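Local atomic coordinates of uncharacterized protein aq_328 (Aquifex aeolicus, PDB entry 1R4V), a protein that is of unknown function but adopts an ancestral histone fold and may take part in protein heterodimerization. Residues A[36-41]-A[100-105]; A[57-62]-A[136-141]; A[82-87]-A[132-137]. One frame throughout, in Å; residues are numbered along the deposited sequence.

How the interactions relate
All three interactions lie in one all-helical histone-fold chain and converge on helix 131-149. Interactions 2 and 3 use successive turns of that helix, share G136 and G137 and have centres about 8 Å apart. One joins it to helix 46-62 near the middle of the molecule, the other to the loop leading into helix 88-98. Interaction 1 is a surface contact with its centre about 16 Å from that of interaction 2; it reaches the same helix through I100, M104 and F36. Along the chain come 36-41, 57-62, 82-87 and 100-105, then the overlapping 132-137 and 136-141. Earlier segments are thus gathered on one late helix, consistent with two histone-fold repeats packed in a single chain.

Interaction 1: A[36-41]-A[100-105]; sequences FRTELD and IEQDMG. With CAC (cacodylate ion), chain D.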
loop_
_atom_site.group_PDB
_atom_site.type_symbol
_atom_site.label_atom_id
_atom_site.label_comp_id
_atom_site.label_asym_id
_atom_site.label_seq_id
_atom_site.Cartn_x
_atom_site.Cartn_y
_atom_site.Cartn_z
ATOM N N PHE A 36 -1.545 -9.661 9.822
ATOM C CA PHE A 36 -1.933 -10.538 8.703
ATOM C C PHE A 36 -2.273 -11.978 9.169
ATOM O O PHE A 36 -3.208 -12.601 8.681
ATOM C CB PHE A 36 -0.834 -10.514 7.646
ATOM C CG PHE A 36 -1.050 -9.478 6.565
ATOM C CD1 PHE A 36 -1.231 -8.146 6.880
ATOM C CD2 PHE A 36 -1.051 -9.841 5.214
ATOM C CE1 PHE A 36 -1.417 -7.195 5.874
ATOM C CE2 PHE A 36 -1.240 -8.902 4.213
ATOM C CZ PHE A 36 -1.434 -7.570 4.551
ATOM N N ARG A 37 -1.511 -12.501 10.122
ATOM C CA ARG A 37 -1.701 -13.868 10.598
ATOM C C ARG A 37 -2.990 -13.939 11.401
ATOM O O ARG A 37 -3.903 -14.699 11.077
ATOM C CB ARG A 37 -0.490 -14.304 11.410
ATOM C CG ARG A 37 -0.604 -15.700 11.981
ATOM C CD ARG A 37 0.651 -16.180 12.715
ATOM N NE ARG A 37 0.846 -15.520 14.010
ATOM C CZ ARG A 37 1.741 -14.571 14.307
ATOM N NH1 ARG A 37 1.757 -14.097 15.544
ATOM N NH2 ARG A 37 2.621 -14.096 13.434
ATOM N N THR A 38 -3.088 -13.097 12.423
ATOM C CA THR A 38 -4.200 -13.166 13.378
ATOM C C THR A 38 -5.528 -12.658 12.829
ATOM O O THR A 38 -6.563 -13.246 13.125
ATOM C CB THR A 38 -3.822 -12.419 14.683
ATOM O OG1 THR A 38 -3.468 -11.055 14.384
ATOM C CG2 THR A 38 -2.558 -13.002 15.256
ATOM N N GLU A 39 -5.530 -11.589 12.035
ATOM C CA GLU A 39 -6.787 -11.012 11.543
ATOM C C GLU A 39 -7.169 -11.375 10.102
ATOM O O GLU A 39 -8.357 -11.417 9.782
ATOM C CB GLU A 39 -6.785 -9.485 11.726
ATOM C CG GLU A 39 -6.608 -9.015 13.169
ATOM C CD GLU A 39 -7.695 -9.482 14.146
ATOM O OE1 GLU A 39 -8.889 -9.563 13.761
ATOM O OE2 GLU A 39 -7.356 -9.765 15.324
ATOM N N LEU A 40 -6.190 -11.634 9.234
ATOM C CA LEU A 40 -6.439 -11.915 7.814
ATOM C C LEU A 40 -6.146 -13.343 7.353
ATOM O O LEU A 40 -6.431 -13.649 6.206
ATOM C CB LEU A 40 -5.629 -10.936 6.949
ATOM C CG LEU A 40 -5.841 -9.448 7.217
ATOM C CD1 LEU A 40 -4.947 -8.526 6.368
ATOM C CD2 LEU A 40 -7.294 -9.099 7.000
ATOM N N ASP A 41 -5.606 -14.204 8.219
ATOM C CA ASP A 41 -5.267 -15.602 7.931
ATOM C C ASP A 41 -4.197 -15.745 6.848
ATOM O O ASP A 41 -4.273 -16.652 6.011
ATOM C CB ASP A 41 -6.510 -16.428 7.547
ATOM C CG ASP A 41 -7.526 -16.548 8.687
ATOM O OD1 ASP A 41 -8.729 -16.289 8.438
ATOM O OD2 ASP A 41 -7.220 -16.886 9.862
ATOM N N ILE A 100 -9.894 0.369 11.345
ATOM C CA ILE A 100 -9.110 -0.625 12.087
ATOM C C ILE A 100 -8.412 0.028 13.281
ATOM O O ILE A 100 -7.720 1.033 13.131
ATOM C CB ILE A 100 -8.094 -1.335 11.167
ATOM C CG1 ILE A 100 -8.852 -2.186 10.148
ATOM C CG2 ILE A 100 -7.134 -2.225 11.962
ATOM C CD1 ILE A 100 -8.000 -2.686 9.042
ATOM N N GLU A 101 -8.581 -0.559 14.465
ATOM C CA GLU A 101 -8.016 -0.017 15.705
ATOM C C GLU A 101 -6.586 -0.492 15.959
ATOM O O GLU A 101 -5.746 0.292 16.414
ATOM C CB GLU A 101 -8.925 -0.344 16.898
ATOM C CG GLU A 101 -10.357 0.129 16.663
ATOM C CD GLU A 101 -11.120 0.536 17.916
ATOM O OE1 GLU A 101 -10.777 0.079 19.032
ATOM O OE2 GLU A 101 -12.083 1.332 17.770
ATOM N N GLN A 102 -6.315 -1.759 15.650
ATOM C CA GLN A 102 -4.985 -2.344 15.810
ATOM C C GLN A 102 -3.946 -1.682 14.920
ATOM O O GLN A 102 -4.204 -1.378 13.753
ATOM C CB GLN A 102 -5.004 -3.839 15.502
ATOM C CG GLN A 102 -3.634 -4.541 15.629
ATOM C CD GLN A 102 -3.762 -6.049 15.779
ATOM O OE1 GLN A 102 -4.793 -6.523 16.252
ATOM N NE2 GLN A 102 -2.735 -6.802 15.377
ATOM N N ASP A 103 -2.770 -1.468 15.488
ATOM C CA ASP A 103 -1.649 -0.924 14.765
ATOM C C ASP A 103 -1.020 -2.078 13.971
ATOM O O ASP A 103 -0.547 -3.034 14.581
ATOM C CB ASP A 103 -0.681 -0.352 15.779
ATOM C CG ASP A 103 0.522 0.287 15.151
ATOM O OD1 ASP A 103 1.383 0.708 15.956
ATOM O OD2 ASP A 103 0.712 0.412 13.917
HETATM N N MSE A 104 -1.013 -2.000 12.638
HETATM C CA MSE A 104 -0.356 -3.035 11.811
HETATM C C MSE A 104 0.973 -2.579 11.224
HETATM O O MSE A 104 1.512 -3.207 10.316
HETATM C CB MSE A 104 -1.292 -3.561 10.734
HETATM C CG MSE A 104 -1.647 -2.562 9.653
HETATM SE SE MSE A 104 -2.801 -3.250 8.184
HETATM C CE MSE A 104 -4.541 -3.142 9.057
ATOM N N GLY A 105 1.517 -1.495 11.758
ATOM C CA GLY A 105 2.859 -1.021 11.445
ATOM C C GLY A 105 2.911 -0.033 10.289
ATOM O O GLY A 105 3.991 0.251 9.793
HETATM AS AS CAC D . 5.375 -12.354 15.613
HETATM O O1 CAC D . 5.842 -13.672 14.584
HETATM O O2 CAC D . 3.670 -12.121 15.883
HETATM C C1 CAC D . 6.243 -12.531 17.373
HETATM C C2 CAC D . 6.022 -10.780 14.640
HETATM O O HOH W 1 -4.109 -9.302 16.041
#
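A single water oxygen joins T38 to Q102, lying 2.5 Å from T38 OG1, which is short, and 2.9 Å from Q102 OE1. It donates to both: OG1 of T38 is already engaged with the carbonyl of H34, one turn back in the helix, and OE1 of Q102 can only accept. E39 OE2 offers the same water a weak third acceptor at 3.4 Å, which adds little to the two shorter bonds. Without the water the two sides barely meet: T38 OG1 and Q102 NE2 stay 4.4 Å apart. Short threonine and long, extended glutamine suit this place, since small polar ends can share solvent at an exposed surface.

R37 looks elsewhere. Its chain leaves with CG anti to the backbone N (chi1 179°) and then bends at chi3 (73°), bringing the guanidinium to a cacodylate ion, probably from the crystallisation liquor. NH1 donates to cacodylate O2 at 2.8 Å and nearly straight (168°), with NH2 adding a weak bond to the same oxygen, which lies in the guanidinium plane at its edge. H34 also holds the ion, and D33 forms a salt bridge with R37. With an alanine here, both guanidinium bonds to cacodylate O2 go, and the carboxylate of D33 would probably be left without this positive mate.

In 100-105, D103 OD2 accepts from G105 N at 3.0 Å, closing an Asx turn just before helix 106-113; at the backbone angles of G105 a CB would jam against the carbonyl O of M104, which calls for glycine. This loop, which follows helix 88-98, packs I100, Q102 and M104 on Y35 of helix 29-40, while F36 and L40 rest on A143 and I100 and M104 on L140, both of helix 131-149.

Interaction 2: A[57-62]-A[136-141]; sequences KAAFGK and GGLLLM
L138 reaches across to A59 and F60 with its two methyls divided between them. CD2 lies 4.0 Å from A59 CB, and CD1 lies 4.0 Å from F60 CB. This is helix-on-helix packing within the histone fold, where helix 46-62 and helix 131-149, the two longest of the chain, meet near its centre. Nothing polar passes between the segments; all three touching residues are buried and the contact is wholly apolar.

The residue types fit the spacing. Alanine at 59 has only a methyl to place between the backbones, and the CA atoms of A59 and L138 come within 7.7 Å. Leucine opposite it supplies a forked end that can touch two neighbouring residues at once. Its CG stands anti to the carbonyl carbon (chi1 -73°), which sends the fork toward the other helix. The side chains of F60 and L138 cross at about a right angle, and it is mainly the root of F60 that is touched: its CG is 4.1 Å from L138 CD1, and the ring extends onward past the methyl.

A second shell sets these groups in place. The F60 ring is stacked with F115 and meets Y131 in a T-shaped (edge-to-face) pair, neighbours that probably limit its turning. V56, one turn before F60, also touches L138, as do L90 of helix 88-98 and F171 at the end of the chain. L139 faces L52 and V56 and extends the joint along helix 46-62. K62 NZ is met by D168 in a salt bridge and by the carbonyl of F171, K57 NZ by the carbonyl of I113. One turn before L138, I134 brings its CG2 within 3.7 Å of F60 CE2.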
loop_
_atom_site.group_PDB
_atom_site.type_symbol
_atom_site.label_atom_id
_atom_site.label_comp_id
_atom_site.label_asym_id
_atom_site.label_seq_id
_atom_site.Cartn_x
_atom_site.Cartn_y
_atom_site.Cartn_z
ATOM N N LYS A 57 4.365 -0.257 -2.879
ATOM C CA LYS A 57 5.103 0.916 -3.309
ATOM C C LYS A 57 4.903 1.174 -4.791
ATOM O O LYS A 57 4.738 2.335 -5.188
ATOM C CB LYS A 57 6.588 0.718 -3.003
ATOM C CG LYS A 57 7.553 1.835 -3.410
ATOM C CD LYS A 57 9.011 1.405 -3.081
ATOM C CE LYS A 57 9.993 2.520 -3.425
ATOM N NZ LYS A 57 11.392 2.265 -2.957
ATOM N N ALA A 58 4.974 0.131 -5.612
ATOM C CA ALA A 58 4.665 0.244 -7.056
ATOM C C ALA A 58 3.262 0.805 -7.362
ATOM O O ALA A 58 3.094 1.745 -8.137
ATOM C CB ALA A 58 4.876 -1.090 -7.746
ATOM N N ALA A 59 2.257 0.227 -6.718
ATOM C CA ALA A 59 0.874 0.623 -6.838
ATOM C C ALA A 59 0.681 2.080 -6.406
ATOM O O ALA A 59 -0.015 2.840 -7.094
ATOM C CB ALA A 59 -0.015 -0.291 -6.024
ATOM N N PHE A 60 1.331 2.477 -5.315
ATOM C CA PHE A 60 1.276 3.838 -4.781
ATOM C C PHE A 60 1.777 4.802 -5.850
ATOM O O PHE A 60 1.160 5.839 -6.097
ATOM C CB PHE A 60 2.125 3.954 -3.493
ATOM C CG PHE A 60 1.689 5.025 -2.529
ATOM C CD1 PHE A 60 1.944 4.851 -1.173
ATOM C CD2 PHE A 60 1.039 6.182 -2.925
ATOM C CE1 PHE A 60 1.569 5.807 -0.255
ATOM C CE2 PHE A 60 0.664 7.143 -2.007
ATOM C CZ PHE A 60 0.925 6.959 -0.675
ATOM N N GLY A 61 2.891 4.471 -6.504
ATOM C CA GLY A 61 3.427 5.287 -7.585
ATOM C C GLY A 61 2.438 5.432 -8.736
ATOM O O GLY A 61 2.314 6.510 -9.316
ATOM N N LYS A 62 1.748 4.346 -9.080
ATOM C CA LYS A 62 0.702 4.333 -10.120
ATOM C C LYS A 62 -0.495 5.226 -9.815
ATOM O O LYS A 62 -1.172 5.717 -10.730
ATOM C CB LYS A 62 0.243 2.912 -10.424
ATOM C CG LYS A 62 1.280 2.169 -11.203
ATOM C CD LYS A 62 0.799 0.789 -11.648
ATOM C CE LYS A 62 0.576 0.748 -13.157
ATOM N NZ LYS A 62 0.173 -0.599 -13.651
ATOM N N GLY A 136 -2.331 1.959 4.001
ATOM C CA GLY A 136 -3.167 1.017 4.722
ATOM C C GLY A 136 -4.236 0.381 3.860
ATOM O O GLY A 136 -4.429 -0.821 3.940
ATOM N N GLY A 137 -4.895 1.162 3.013
ATOM C CA GLY A 137 -5.821 0.663 2.002
ATOM C C GLY A 137 -5.183 -0.254 0.970
ATOM O O GLY A 137 -5.767 -1.270 0.563
ATOM N N LEU A 138 -3.991 0.102 0.519
ATOM C CA LEU A 138 -3.234 -0.725 -0.422
ATOM C C LEU A 138 -2.831 -2.050 0.225
ATOM O O LEU A 138 -2.830 -3.083 -0.422
ATOM C CB LEU A 138 -2.007 0.016 -0.954
ATOM C CG LEU A 138 -2.293 1.127 -1.961
ATOM C CD1 LEU A 138 -1.037 1.941 -2.150
ATOM C CD2 LEU A 138 -2.859 0.573 -3.287
ATOM N N LEU A 139 -2.510 -2.043 1.509
ATOM C CA LEU A 139 -2.180 -3.272 2.227
ATOM C C LEU A 139 -3.392 -4.186 2.336
ATOM O O LEU A 139 -3.271 -5.392 2.068
ATOM C CB LEU A 139 -1.571 -2.951 3.585
ATOM C CG LEU A 139 -0.105 -2.527 3.554
ATOM C CD1 LEU A 139 0.182 -1.854 4.894
ATOM C CD2 LEU A 139 0.828 -3.705 3.328
ATOM N N LEU A 140 -4.557 -3.636 2.674
ATOM C CA LEU A 140 -5.773 -4.435 2.781
ATOM C C LEU A 140 -6.207 -4.967 1.451
ATOM O O LEU A 140 -6.660 -6.100 1.384
ATOM C CB LEU A 140 -6.947 -3.652 3.344
ATOM C CG LEU A 140 -6.763 -3.242 4.808
ATOM C CD1 LEU A 140 -8.057 -2.587 5.247
ATOM C CD2 LEU A 140 -6.385 -4.406 5.707
HETATM N N MSE A 141 -6.095 -4.134 0.414
HETATM C CA MSE A 141 -6.337 -4.613 -0.938
HETATM C C MSE A 141 -5.461 -5.792 -1.348
HETATM O O MSE A 141 -5.971 -6.794 -1.864
HETATM C CB MSE A 141 -6.209 -3.483 -1.931
HETATM C CG MSE A 141 -6.503 -4.003 -3.295
HETATM SE SE MSE A 141 -4.819 -4.284 -4.330
HETATM C CE MSE A 141 -5.666 -4.626 -6.086
#

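Interaction 3: A[82-87]-A[132-137]; sequences ADLNIT and RNIMGG
I134 lays its CD1 methyl against the ends of two side chains of the loop, L84 and I86. Its CD1 is 4.1 Å from L84 CD1, and I86 CD1 adds a slightly longer contact at 4.3 Å from the same methyl. With CG1 anti to the carbonyl carbon (chi1 -66°), the long branch of I134 projects out from the helix. The L84 and I134 chains meet aslant, methyl to methyl at their ends. The CA atoms of I86 and I134 remain 9.1 Å apart, a gap that long aliphatic chains can span.

In this histone fold, 82-87 follows the short strand 78-79, which pairs in parallel with strand 122-123, an arrangement consistent with the short parallel bridge that joins loops L1 and L2 of paired histone folds, and leads into helix 88-98. The contact thus lays that connection against helix 131-149.

Polar bonds surround the apolar pair. D83 forms a salt bridge with R76 and accepts from the backbone of A80, while its own carbonyl is held by R70. N85 bonds through its backbone to L63, whose neighbour F64 lies against L84; I134 itself also touches L63. T87 suits the N-cap position of helix 88-98, its OG1 making a weak hydrogen bond to L90 N.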
loop_
_atom_site.group_PDB
_atom_site.type_symbol
_atom_site.label_atom_id
_atom_site.label_comp_id
_atom_site.label_asym_id
_atom_site.label_seq_id
_atom_site.Cartn_x
_atom_site.Cartn_y
_atom_site.Cartn_z
ATOM N N ALA A 82 -7.455 14.904 -4.404
ATOM C CA ALA A 82 -8.440 14.954 -5.506
ATOM C C ALA A 82 -7.833 14.711 -6.881
ATOM O O ALA A 82 -8.560 14.362 -7.815
ATOM C CB ALA A 82 -9.104 16.304 -5.542
ATOM N N ASP A 83 -6.524 14.932 -7.009
ATOM C CA ASP A 83 -5.785 14.757 -8.262
ATOM C C ASP A 83 -5.285 13.332 -8.486
ATOM O O ASP A 83 -4.807 13.029 -9.552
ATOM C CB ASP A 83 -4.558 15.671 -8.286
ATOM C CG ASP A 83 -4.913 17.146 -8.143
ATOM O OD1 ASP A 83 -5.968 17.564 -8.701
ATOM O OD2 ASP A 83 -4.193 17.956 -7.508
ATOM N N LEU A 84 -5.320 12.471 -7.481
ATOM C CA LEU A 84 -4.788 11.115 -7.619
ATOM C C LEU A 84 -5.725 10.202 -8.396
ATOM O O LEU A 84 -6.928 10.468 -8.526
ATOM C CB LEU A 84 -4.480 10.487 -6.274
ATOM C CG LEU A 84 -3.405 11.162 -5.424
ATOM C CD1 LEU A 84 -3.075 10.272 -4.239
ATOM C CD2 LEU A 84 -2.135 11.473 -6.196
ATOM N N ASN A 85 -5.140 9.121 -8.915
ATOM C CA ASN A 85 -5.837 8.127 -9.703
ATOM C C ASN A 85 -6.486 7.059 -8.799
ATOM O O ASN A 85 -6.495 5.898 -9.176
ATOM C CB ASN A 85 -4.836 7.521 -10.701
ATOM C CG ASN A 85 -5.477 7.036 -11.981
ATOM O OD1 ASN A 85 -6.201 7.778 -12.633
ATOM N ND2 ASN A 85 -5.199 5.788 -12.354
ATOM N N ILE A 86 -7.057 7.411 -7.638
ATOM C CA ILE A 86 -7.707 6.451 -6.761
ATOM C C ILE A 86 -9.131 6.134 -7.273
ATOM O O ILE A 86 -9.897 7.059 -7.516
ATOM C CB ILE A 86 -7.741 6.985 -5.306
ATOM C CG1 ILE A 86 -6.309 7.154 -4.776
ATOM C CG2 ILE A 86 -8.545 6.084 -4.377
ATOM C CD1 ILE A 86 -6.209 7.896 -3.456
ATOM N N THR A 87 -9.421 4.840 -7.439
ATOM C CA THR A 87 -10.708 4.270 -7.849
ATOM C C THR A 87 -11.597 4.003 -6.656
ATOM O O THR A 87 -11.096 3.938 -5.540
ATOM C CB THR A 87 -10.546 2.849 -8.513
ATOM O OG1 THR A 87 -9.900 1.915 -7.618
ATOM C CG2 THR A 87 -9.678 2.908 -9.740
ATOM N N ARG A 132 -0.615 7.530 5.087
ATOM C CA ARG A 132 -0.824 6.343 5.919
ATOM C C ARG A 132 -2.140 5.629 5.601
ATOM O O ARG A 132 -2.208 4.404 5.596
ATOM C CB ARG A 132 -0.685 6.690 7.406
ATOM C CG ARG A 132 -1.765 7.607 7.973
ATOM C CD ARG A 132 -1.524 7.950 9.455
ATOM N NE ARG A 132 -1.174 6.729 10.176
ATOM C CZ ARG A 132 -2.046 5.789 10.521
ATOM N NH1 ARG A 132 -1.597 4.720 11.161
ATOM N NH2 ARG A 132 -3.349 5.901 10.253
ATOM N N ASN A 133 -3.192 6.390 5.305
ATOM C CA ASN A 133 -4.480 5.819 4.933
ATOM C C ASN A 133 -4.414 5.171 3.561
ATOM O O ASN A 133 -4.967 4.111 3.366
ATOM C CB ASN A 133 -5.582 6.858 5.013
ATOM C CG ASN A 133 -5.768 7.334 6.440
ATOM O OD1 ASN A 133 -5.676 6.542 7.388
ATOM N ND2 ASN A 133 -5.977 8.633 6.600
ATOM N N ILE A 134 -3.725 5.799 2.624
ATOM C CA ILE A 134 -3.579 5.221 1.281
ATOM C C ILE A 134 -2.821 3.904 1.347
ATOM O O ILE A 134 -3.238 2.909 0.739
ATOM C CB ILE A 134 -2.885 6.219 0.361
ATOM C CG1 ILE A 134 -3.796 7.438 0.169
ATOM C CG2 ILE A 134 -2.558 5.568 -0.975
ATOM C CD1 ILE A 134 -3.146 8.610 -0.542
HETATM N N MSE A 135 -1.710 3.891 2.078
HETATM C CA MSE A 135 -0.900 2.693 2.195
HETATM C C MSE A 135 -1.636 1.598 2.935
HETATM O O MSE A 135 -1.548 0.444 2.563
HETATM C CB MSE A 135 0.430 2.960 2.888
HETATM C CG MSE A 135 1.473 1.984 2.296
HETATM SE SE MSE A 135 2.953 1.967 3.458
HETATM C CE MSE A 135 3.776 0.143 3.108
ATOM N N GLY A 136 -2.331 1.959 4.001
ATOM C CA GLY A 136 -3.167 1.017 4.722
ATOM C C GLY A 136 -4.236 0.381 3.860
ATOM O O GLY A 136 -4.429 -0.821 3.940
ATOM N N GLY A 137 -4.895 1.162 3.013
ATOM C CA GLY A 137 -5.821 0.663 2.002
ATOM C C GLY A 137 -5.183 -0.254 0.970
ATOM O O GLY A 137 -5.767 -1.270 0.563
#